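Local coordinates for protein formyltransferase (Francisella tularensis subsp. tularensis, PDB 4NV1) that belongs to the formyltransferase family, pairing a formyl transferase domain with a C-terminal N-formyltransferase dimerization domain, and holds dTDP-4-amino-4,6-dideoxyglucose in its ligand pocket, at residues A[20-23]-A[24-28]; A[123-127]-A[128-132]; A[167-171]-A[172-176]. All blocks are in the same frame, centred on the assembly; numbering follows the deposited sequence.

Contact 1. Residues A[20-23]-A[24-28]; sequences KNII and GSKND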
loop_
_atom_site.group_PDB
_atom_site.type_symbol
_atom_site.label_atom_id
_atom_site.label_comp_id
_atom_site.label_asym_id
_atom_site.label_seq_id
_atom_site.Cartn_x
_atom_site.Cartn_y
_atom_site.Cartn_z
ATOM N N LYS A 20 -32.339 11.430 -4.551
ATOM C CA LYS A 20 -33.352 11.390 -5.619
ATOM C C LYS A 20 -34.294 10.241 -5.355
ATOM O O LYS A 20 -35.520 10.305 -5.493
ATOM C CB LYS A 20 -32.700 11.118 -6.981
ATOM C CG LYS A 20 -32.137 12.320 -7.704
ATOM C CD LYS A 20 -33.156 12.995 -8.613
ATOM C CE LYS A 20 -32.354 13.796 -9.635
ATOM N NZ LYS A 20 -32.971 15.042 -10.150
ATOM N N ASN A 21 -33.626 9.145 -5.043
ATOM C CA ASN A 21 -34.278 7.911 -4.692
ATOM C C ASN A 21 -35.221 7.983 -3.504
ATOM O O ASN A 21 -36.409 7.658 -3.581
ATOM C CB ASN A 21 -33.189 6.924 -4.333
ATOM C CG ASN A 21 -33.446 5.624 -4.980
ATOM O OD1 ASN A 21 -34.314 4.879 -4.535
ATOM N ND2 ASN A 21 -32.781 5.400 -6.105
ATOM N N ILE A 22 -34.654 8.380 -2.375
ATOM C CA ILE A 22 -35.470 8.571 -1.174
ATOM C C ILE A 22 -36.528 9.658 -1.384
ATOM O O ILE A 22 -37.696 9.410 -1.123
ATOM C CB ILE A 22 -34.556 8.927 0.004
ATOM C CG1 ILE A 22 -33.708 7.695 0.320
ATOM C CG2 ILE A 22 -35.359 9.450 1.200
ATOM C CD1 ILE A 22 -32.364 8.108 0.818
ATOM N N ILE A 23 -36.138 10.851 -1.818
ATOM C CA ILE A 23 -37.073 11.960 -1.917
ATOM C C ILE A 23 -38.126 11.793 -3.005
ATOM O O ILE A 23 -39.307 12.013 -2.730
ATOM C CB ILE A 23 -36.390 13.305 -2.084
ATOM C CG1 ILE A 23 -35.502 13.596 -0.891
ATOM C CG2 ILE A 23 -37.388 14.457 -2.105
ATOM C CD1 ILE A 23 -34.458 14.642 -1.227
ATOM N N GLY A 24 -37.717 11.451 -4.232
ATOM C CA GLY A 24 -38.658 11.042 -5.282
ATOM C C GLY A 24 -39.683 9.990 -4.842
ATOM O O GLY A 24 -40.779 9.900 -5.413
ATOM N N SER A 25 -39.398 9.197 -3.811
ATOM C CA SER A 25 -40.408 8.232 -3.362
ATOM C C SER A 25 -41.551 8.883 -2.594
ATOM O O SER A 25 -42.525 8.221 -2.320
ATOM C CB SER A 25 -39.800 7.079 -2.561
ATOM O OG SER A 25 -39.681 7.412 -1.186
ATOM N N LYS A 26 -41.466 10.164 -2.259
ATOM C CA LYS A 26 -42.349 10.755 -1.291
ATOM C C LYS A 26 -43.482 11.509 -1.978
ATOM O O LYS A 26 -43.298 12.094 -3.049
ATOM C CB LYS A 26 -41.598 11.802 -0.477
ATOM C CG LYS A 26 -40.414 11.304 0.316
ATOM C CD LYS A 26 -40.782 10.299 1.402
ATOM C CE LYS A 26 -39.524 9.658 1.944
ATOM N NZ LYS A 26 -39.829 8.810 3.118
ATOM N N ASN A 27 -44.628 11.561 -1.306
ATOM C CA ASN A 27 -45.708 12.439 -1.742
ATOM C C ASN A 27 -45.461 13.874 -1.342
ATOM O O ASN A 27 -44.832 14.195 -0.310
ATOM C CB ASN A 27 -47.055 12.029 -1.121
ATOM C CG ASN A 27 -47.474 10.628 -1.507
ATOM O OD1 ASN A 27 -47.947 9.863 -0.665
ATOM N ND2 ASN A 27 -47.238 10.263 -2.768
ATOM N N ASP A 28 -46.048 14.738 -2.150
ATOM C CA ASP A 28 -46.432 16.085 -1.733
ATOM C C ASP A 28 -45.189 16.941 -1.618
ATOM O O ASP A 28 -45.192 17.946 -0.924
ATOM C CB ASP A 28 -47.242 16.092 -0.428
ATOM C CG ASP A 28 -48.628 15.474 -0.589
ATOM O OD1 ASP A 28 -49.076 15.318 -1.746
ATOM O OD2 ASP A 28 -49.276 15.179 0.442
#
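Gly24 N bonds back to Lys20 O at 2.8 Å, four residues earlier, whereas Ser25 and Lys26 each bond three residues back, the pattern of an alpha-helix tightening into 3-10-like turns as its C-terminal turn runs out. The contact belongs to the beta-alpha-beta unit formed by strand 4-9, helix 13-24 and strand 29-35 of the Rossmann-like formyl transferase fold. The evidence for the tightening is Ser25 N to Ile22 O at 3.2 Å, with the donor standing 62° out of the carbonyl plane, and Lys26 N to Ile23 O at 2.9 Å; a further link from Ser25 N to Asn21 O is weak.

Ile22 O is gripped twice by one residue. Besides the amide, Ser25 OG donates to it over 2.8 Å, approaching much closer to the carbonyl plane, at a tilt of 20°. Ser25 OG reaches back because chi1 of 86° sets it between its own backbone N and carbonyl carbon, turned to the last helical turn. Lys26 takes a different course: its chain bends at chi2 and then extends, running CB and CG past Ile23 O and CE past Ile22 O, with Lys26 CB 3.2 Å from Ile23 O. Its NZ travels on to a salt bridge with Asp167, while Lys20 NZ pairs with Glu51. Ile23 faces the sheet, against Val8, Val29 and Val31, and Ile22 packs on Phe162 and Ile166 of helix 147-170. Near that helix, Lys26 CE passes 4.2 Å from Ile22 CG2.

Contact 2. Residues A[123-127]-A[128-132]; sequences VMDEE and IDHGD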
loop_
_atom_site.group_PDB
_atom_site.type_symbol
_atom_site.label_atom_id
_atom_site.label_comp_id
_atom_site.label_asym_id
_atom_site.label_seq_id
_atom_site.Cartn_x
_atom_site.Cartn_y
_atom_site.Cartn_z
ATOM N N VAL A 123 -29.644 20.774 12.109
ATOM C CA VAL A 123 -30.156 22.020 11.579
ATOM C C VAL A 123 -29.054 23.046 11.416
ATOM O O VAL A 123 -28.354 23.336 12.350
ATOM C CB VAL A 123 -31.279 22.578 12.478
ATOM C CG1 VAL A 123 -31.857 23.887 11.911
ATOM C CG2 VAL A 123 -32.387 21.532 12.636
ATOM N N MET A 124 -28.980 23.713 10.270
ATOM C CA MET A 124 -27.866 24.637 10.059
ATOM C C MET A 124 -28.141 25.938 10.777
ATOM O O MET A 124 -29.301 26.359 10.948
ATOM C CB MET A 124 -27.610 24.869 8.567
ATOM C CG MET A 124 -27.411 23.589 7.804
ATOM S SD MET A 124 -27.398 23.677 5.999
ATOM C CE MET A 124 -26.226 24.987 5.756
ATOM N N ASP A 125 -27.026 26.498 11.225
ATOM C CA ASP A 125 -26.828 27.711 12.001
ATOM C C ASP A 125 -25.807 28.588 11.267
ATOM O O ASP A 125 -25.261 28.194 10.224
ATOM C CB ASP A 125 -26.130 27.333 13.312
ATOM C CG ASP A 125 -27.003 27.489 14.502
ATOM O OD1 ASP A 125 -27.843 28.418 14.498
ATOM O OD2 ASP A 125 -26.795 26.702 15.457
ATOM N N GLU A 126 -25.498 29.748 11.834
ATOM C CA GLU A 126 -24.360 30.552 11.351
ATOM C C GLU A 126 -22.946 29.917 11.422
ATOM O O GLU A 126 -22.084 30.209 10.578
ATOM C CB GLU A 126 -24.404 31.906 12.033
ATOM C CG GLU A 126 -25.759 32.565 11.790
ATOM C CD GLU A 126 -25.706 34.083 11.717
ATOM O OE1 GLU A 126 -26.735 34.705 12.068
ATOM O OE2 GLU A 126 -24.657 34.654 11.324
ATOM N N GLU A 127 -22.713 29.007 12.368
ATOM C CA GLU A 127 -21.428 28.328 12.461
ATOM C C GLU A 127 -21.397 26.955 11.803
ATOM O O GLU A 127 -22.419 26.277 11.717
ATOM C CB GLU A 127 -20.998 28.217 13.930
ATOM C CG GLU A 127 -20.702 29.548 14.633
ATOM C CD GLU A 127 -19.539 29.453 15.614
ATOM O OE1 GLU A 127 -18.775 28.464 15.543
ATOM O OE2 GLU A 127 -19.365 30.364 16.458
ATOM N N ILE A 128 -20.201 26.556 11.374
ATOM C CA ILE A 128 -19.907 25.273 10.720
ATOM C C ILE A 128 -20.121 24.014 11.580
ATOM O O ILE A 128 -19.513 23.815 12.640
ATOM C CB ILE A 128 -18.441 25.239 10.131
ATOM C CG1 ILE A 128 -18.232 26.256 8.989
ATOM C CG2 ILE A 128 -18.013 23.835 9.677
ATOM C CD1 ILE A 128 -17.165 25.890 7.969
ATOM N N ASP A 129 -20.917 23.077 11.054
ATOM C CA ASP A 129 -21.173 21.832 11.787
ATOM C C ASP A 129 -21.507 22.207 13.252
ATOM O O ASP A 129 -20.815 21.741 14.142
ATOM C CB ASP A 129 -19.932 20.882 11.701
ATOM C CG ASP A 129 -19.461 20.573 10.245
ATOM O OD1 ASP A 129 -20.337 20.543 9.336
ATOM O OD2 ASP A 129 -18.229 20.354 10.011
ATOM N N HIS A 130 -22.549 23.018 13.506
ATOM C CA HIS A 130 -22.809 23.602 14.823
ATOM C C HIS A 130 -24.212 23.582 15.492
ATOM O O HIS A 130 -24.287 23.705 16.725
ATOM C CB HIS A 130 -22.343 25.062 14.770
ATOM C CG HIS A 130 -22.282 25.735 16.113
ATOM N ND1 HIS A 130 -23.389 26.288 16.728
ATOM C CD2 HIS A 130 -21.241 25.935 16.959
ATOM C CE1 HIS A 130 -23.028 26.810 17.887
ATOM N NE2 HIS A 130 -21.730 26.613 18.047
ATOM N N GLY A 131 -25.316 23.536 14.740
ATOM C CA GLY A 131 -26.667 23.736 15.351
ATOM C C GLY A 131 -27.352 22.469 15.845
ATOM O O GLY A 131 -26.750 21.378 15.757
ATOM N N ASP A 132 -28.603 22.581 16.305
ATOM C CA ASP A 132 -29.392 21.404 16.724
ATOM C C ASP A 132 -29.263 20.111 15.971
ATOM O O ASP A 132 -29.569 20.005 14.779
ATOM C CB ASP A 132 -30.895 21.725 16.737
ATOM C CG ASP A 132 -31.308 22.616 17.918
ATOM O OD1 ASP A 132 -30.470 22.904 18.814
ATOM O OD2 ASP A 132 -32.473 23.058 17.896
HETATM O O HOH W 1 -24.154 24.733 11.106
#
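The base of the hairpin loop joining antiparallel strands 117-123 and 133-139 is tied where Val123 N donates to Asp132 O at 2.8 Å with an N-H...O angle of 159°, the direct hydrogen bond between 123-127 and 128-132. A weaker polar contact follows one step inward: Gly131 CA points a C-H at Val123 O, the carbon and oxygen 3.5 Å apart. Asp125 OD2 also lies against this glycine, 3.0 Å from Gly131 CA, and the two limbs of the loop come close here with no other direct backbone hydrogen bond between them. A water sits inside the bend near Asp125 N, Glu127 O and His130 N; its links to the two amides are weak and its very short approach to Glu127 O is doubtful.

Packing centres on His130. With CG anti to its backbone N (chi1 -168°), the imidazole is swung across to Glu127, whose CB lies 3.5 Å from His130 CB and whose CG rests over one face, offset toward the rim. The carboxylate follows the ring at a slant, its plane turned 34° from the imidazole, and Glu127 OE1 is 3.8 Å from His130 CD2. Asp125 OD2 lies in the ring plane at the edge, but 3.7 Å from His130 ND1, beyond hydrogen-bonding distance; ND1 is buried with no partner in the model, while NE2 has a weak bond to Glu182.

Outward, Met124 packs on Val85 of helix 82-87 and pairs through its backbone with Cys90 of strand 89-94, and Val123 touches Leu89. Asp129, bonded through OD2 to Gly103 N, has its side chain about 7 Å from the bound dTDP-4-amino-4,6-dideoxyglucose and touches His94 of strand 89-94.

Contact 3. Residues A[167-171]-A[172-176]; sequences DDILN and NKFTR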
loop_
_atom_site.group_PDB
_atom_site.type_symbol
_atom_site.label_atom_id
_atom_site.label_comp_id
_atom_site.label_asym_id
_atom_site.label_seq_id
_atom_site.Cartn_x
_atom_site.Cartn_y
_atom_site.Cartn_z
ATOM N N ASP A 167 -39.214 11.689 6.734
ATOM C CA ASP A 167 -40.650 11.881 7.056
ATOM C C ASP A 167 -40.959 12.896 8.162
ATOM O O ASP A 167 -41.737 13.856 7.978
ATOM C CB ASP A 167 -41.353 10.540 7.317
ATOM C CG ASP A 167 -41.541 9.744 6.038
ATOM O OD1 ASP A 167 -41.385 10.271 4.895
ATOM O OD2 ASP A 167 -41.803 8.530 6.143
ATOM N N ASP A 168 -40.239 12.760 9.258
ATOM C CA ASP A 168 -40.406 13.668 10.374
ATOM C C ASP A 168 -40.094 15.095 9.984
ATOM O O ASP A 168 -40.766 16.051 10.407
ATOM C CB ASP A 168 -39.443 13.355 11.523
ATOM C CG ASP A 168 -39.787 12.080 12.284
ATOM O OD1 ASP A 168 -39.028 11.757 13.232
ATOM O OD2 ASP A 168 -40.780 11.397 11.944
ATOM N N ILE A 169 -38.996 15.248 9.255
ATOM C CA ILE A 169 -38.653 16.559 8.776
ATOM C C ILE A 169 -39.709 17.086 7.782
ATOM O O ILE A 169 -39.987 18.262 7.787
ATOM C CB ILE A 169 -37.251 16.577 8.105
ATOM C CG1 ILE A 169 -36.127 16.299 9.086
ATOM C CG2 ILE A 169 -36.993 17.882 7.378
ATOM C CD1 ILE A 169 -34.831 15.729 8.492
ATOM N N LEU A 170 -40.208 16.283 6.848
ATOM C CA LEU A 170 -41.188 16.834 5.907
ATOM C C LEU A 170 -42.491 17.153 6.671
ATOM O O LEU A 170 -43.282 18.029 6.284
ATOM C CB LEU A 170 -41.482 15.830 4.803
ATOM C CG LEU A 170 -40.309 15.438 3.916
ATOM C CD1 LEU A 170 -40.656 14.355 2.912
ATOM C CD2 LEU A 170 -39.838 16.666 3.165
ATOM N N ASN A 171 -42.702 16.426 7.768
ATOM C CA ASN A 171 -43.850 16.684 8.613
ATOM C C ASN A 171 -43.625 17.777 9.566
ATOM O O ASN A 171 -44.538 18.109 10.282
ATOM C CB ASN A 171 -44.350 15.423 9.297
ATOM C CG ASN A 171 -44.955 14.495 8.264
ATOM O OD1 ASN A 171 -45.540 14.967 7.263
ATOM N ND2 ASN A 171 -44.755 13.195 8.432
ATOM N N ASN A 172 -42.469 18.414 9.467
ATOM C CA ASN A 172 -42.092 19.456 10.371
ATOM C C ASN A 172 -42.309 19.188 11.896
ATOM O O ASN A 172 -42.579 20.130 12.642
ATOM C CB ASN A 172 -42.820 20.722 10.002
ATOM C CG ASN A 172 -42.089 21.923 10.530
ATOM O OD1 ASN A 172 -40.873 21.925 10.616
ATOM N ND2 ASN A 172 -42.822 22.929 10.941
ATOM N N LYS A 173 -42.181 17.931 12.293
ATOM C CA LYS A 173 -42.071 17.489 13.690
ATOM C C LYS A 173 -40.912 16.464 13.864
ATOM O O LYS A 173 -41.030 15.281 13.592
ATOM C CB LYS A 173 -43.411 16.899 14.077
ATOM C CG LYS A 173 -43.517 15.885 15.197
ATOM C CD LYS A 173 -45.005 15.591 15.456
ATOM C CE LYS A 173 -45.375 15.547 16.931
ATOM N NZ LYS A 173 -45.258 16.920 17.517
ATOM N N PHE A 174 -39.761 16.953 14.306
ATOM C CA PHE A 174 -38.504 16.166 14.285
ATOM C C PHE A 174 -37.630 16.534 15.475
ATOM O O PHE A 174 -37.774 17.577 16.048
ATOM C CB PHE A 174 -37.755 16.415 12.971
ATOM C CG PHE A 174 -37.374 17.836 12.715
ATOM C CD1 PHE A 174 -38.174 18.653 11.968
ATOM C CD2 PHE A 174 -36.156 18.310 13.094
ATOM C CE1 PHE A 174 -37.861 19.973 11.755
ATOM C CE2 PHE A 174 -35.799 19.616 12.847
ATOM C CZ PHE A 174 -36.651 20.453 12.161
ATOM N N THR A 175 -36.697 15.673 15.809
ATOM C CA THR A 175 -35.883 15.829 16.959
ATOM C C THR A 175 -34.997 17.012 16.752
ATOM O O THR A 175 -34.470 17.207 15.664
ATOM C CB THR A 175 -35.111 14.508 17.075
ATOM O OG1 THR A 175 -36.088 13.510 17.383
ATOM C CG2 THR A 175 -33.955 14.561 18.061
ATOM N N ARG A 176 -34.795 17.761 17.832
ATOM C CA ARG A 176 -33.802 18.799 17.911
ATOM C C ARG A 176 -33.105 18.761 19.270
ATOM O O ARG A 176 -33.685 19.132 20.294
ATOM C CB ARG A 176 -34.495 20.133 17.715
ATOM C CG ARG A 176 -35.079 20.240 16.312
ATOM C CD ARG A 176 -35.639 21.654 16.061
ATOM N NE ARG A 176 -34.603 22.698 16.005
ATOM C CZ ARG A 176 -34.719 23.762 15.230
ATOM N NH1 ARG A 176 -35.818 23.915 14.494
ATOM N NH2 ARG A 176 -33.734 24.637 15.174
HETATM O O HOH W 2 -36.687 13.406 13.928
#
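A Schellman motif closes the C-terminal end of helix 147-170, where the chain turns away toward strand 185-186 in this Rossmann-like fold, and its two backbone bonds join Asp168 and Ile169 to the residues just past the helix. Lys173 N reaches five residues back to Asp168 O at 3.0 Å, nearly along the C=O axis, and Asn172 N is bonded to Ile169 O, also at 3.0 Å, from well above the carbonyl plane. The reversal depends on Asn172, whose positive phi of 46° takes it out of the right-handed helical range and folds the next peptide back over the last turn.

The folded-back chain then lays Phe174 against the helix. Chi1 of 60° places CG between the backbone N and the carbonyl carbon, which brings the CD1 rim of the ring to 3.8 Å from Ile169 CA, while Ile169 CG1 lies over one ring face, 4.1 Å from Phe174 CG. Asp168 O, already held by Lys173 N, lies near the plane of the same ring, at its edge. Asp168 also meets Phe174 through CB, 3.8 Å from Phe174 CB. Deeper in, Ile169 touches Phe72 and Ile91 of the central sheet, and both it and Phe174 lie on Ile134, so the turn is packed against strands as well as capped by backbone bonds. Phe174 also touches Leu89 of strand 89-94.

On the backbone side of Phe174, away from its ring, one water links helix and departing chain: it donates to Asp168 OD1 at 2.9 Å and accepts from Thr175 N at 2.9 Å.

How the contacts relate
Contact 1 comes first, in the turn leading from helix 13-24 into strand 29-35; contact 2 then closes the loop between strands 117-123 and 133-139, and contact 3 ends helix 147-170. The three lie in series, with none nested or crossing. Contact 3 touches both others. Lys26 NZ forms a salt bridge with Asp167 OD1 at 2.8 Å, joining the loop after helix 13-24 to the last turns of helix 147-170. Further along, Arg176 NE pairs with Asp132 OD2 at 2.9 Å, and Val123 CG2 packs on Phe174 CE2, tying the hairpin base to the post-helix chain. Contacts 1 and 2 remain about 14 Å apart at their nearest atoms.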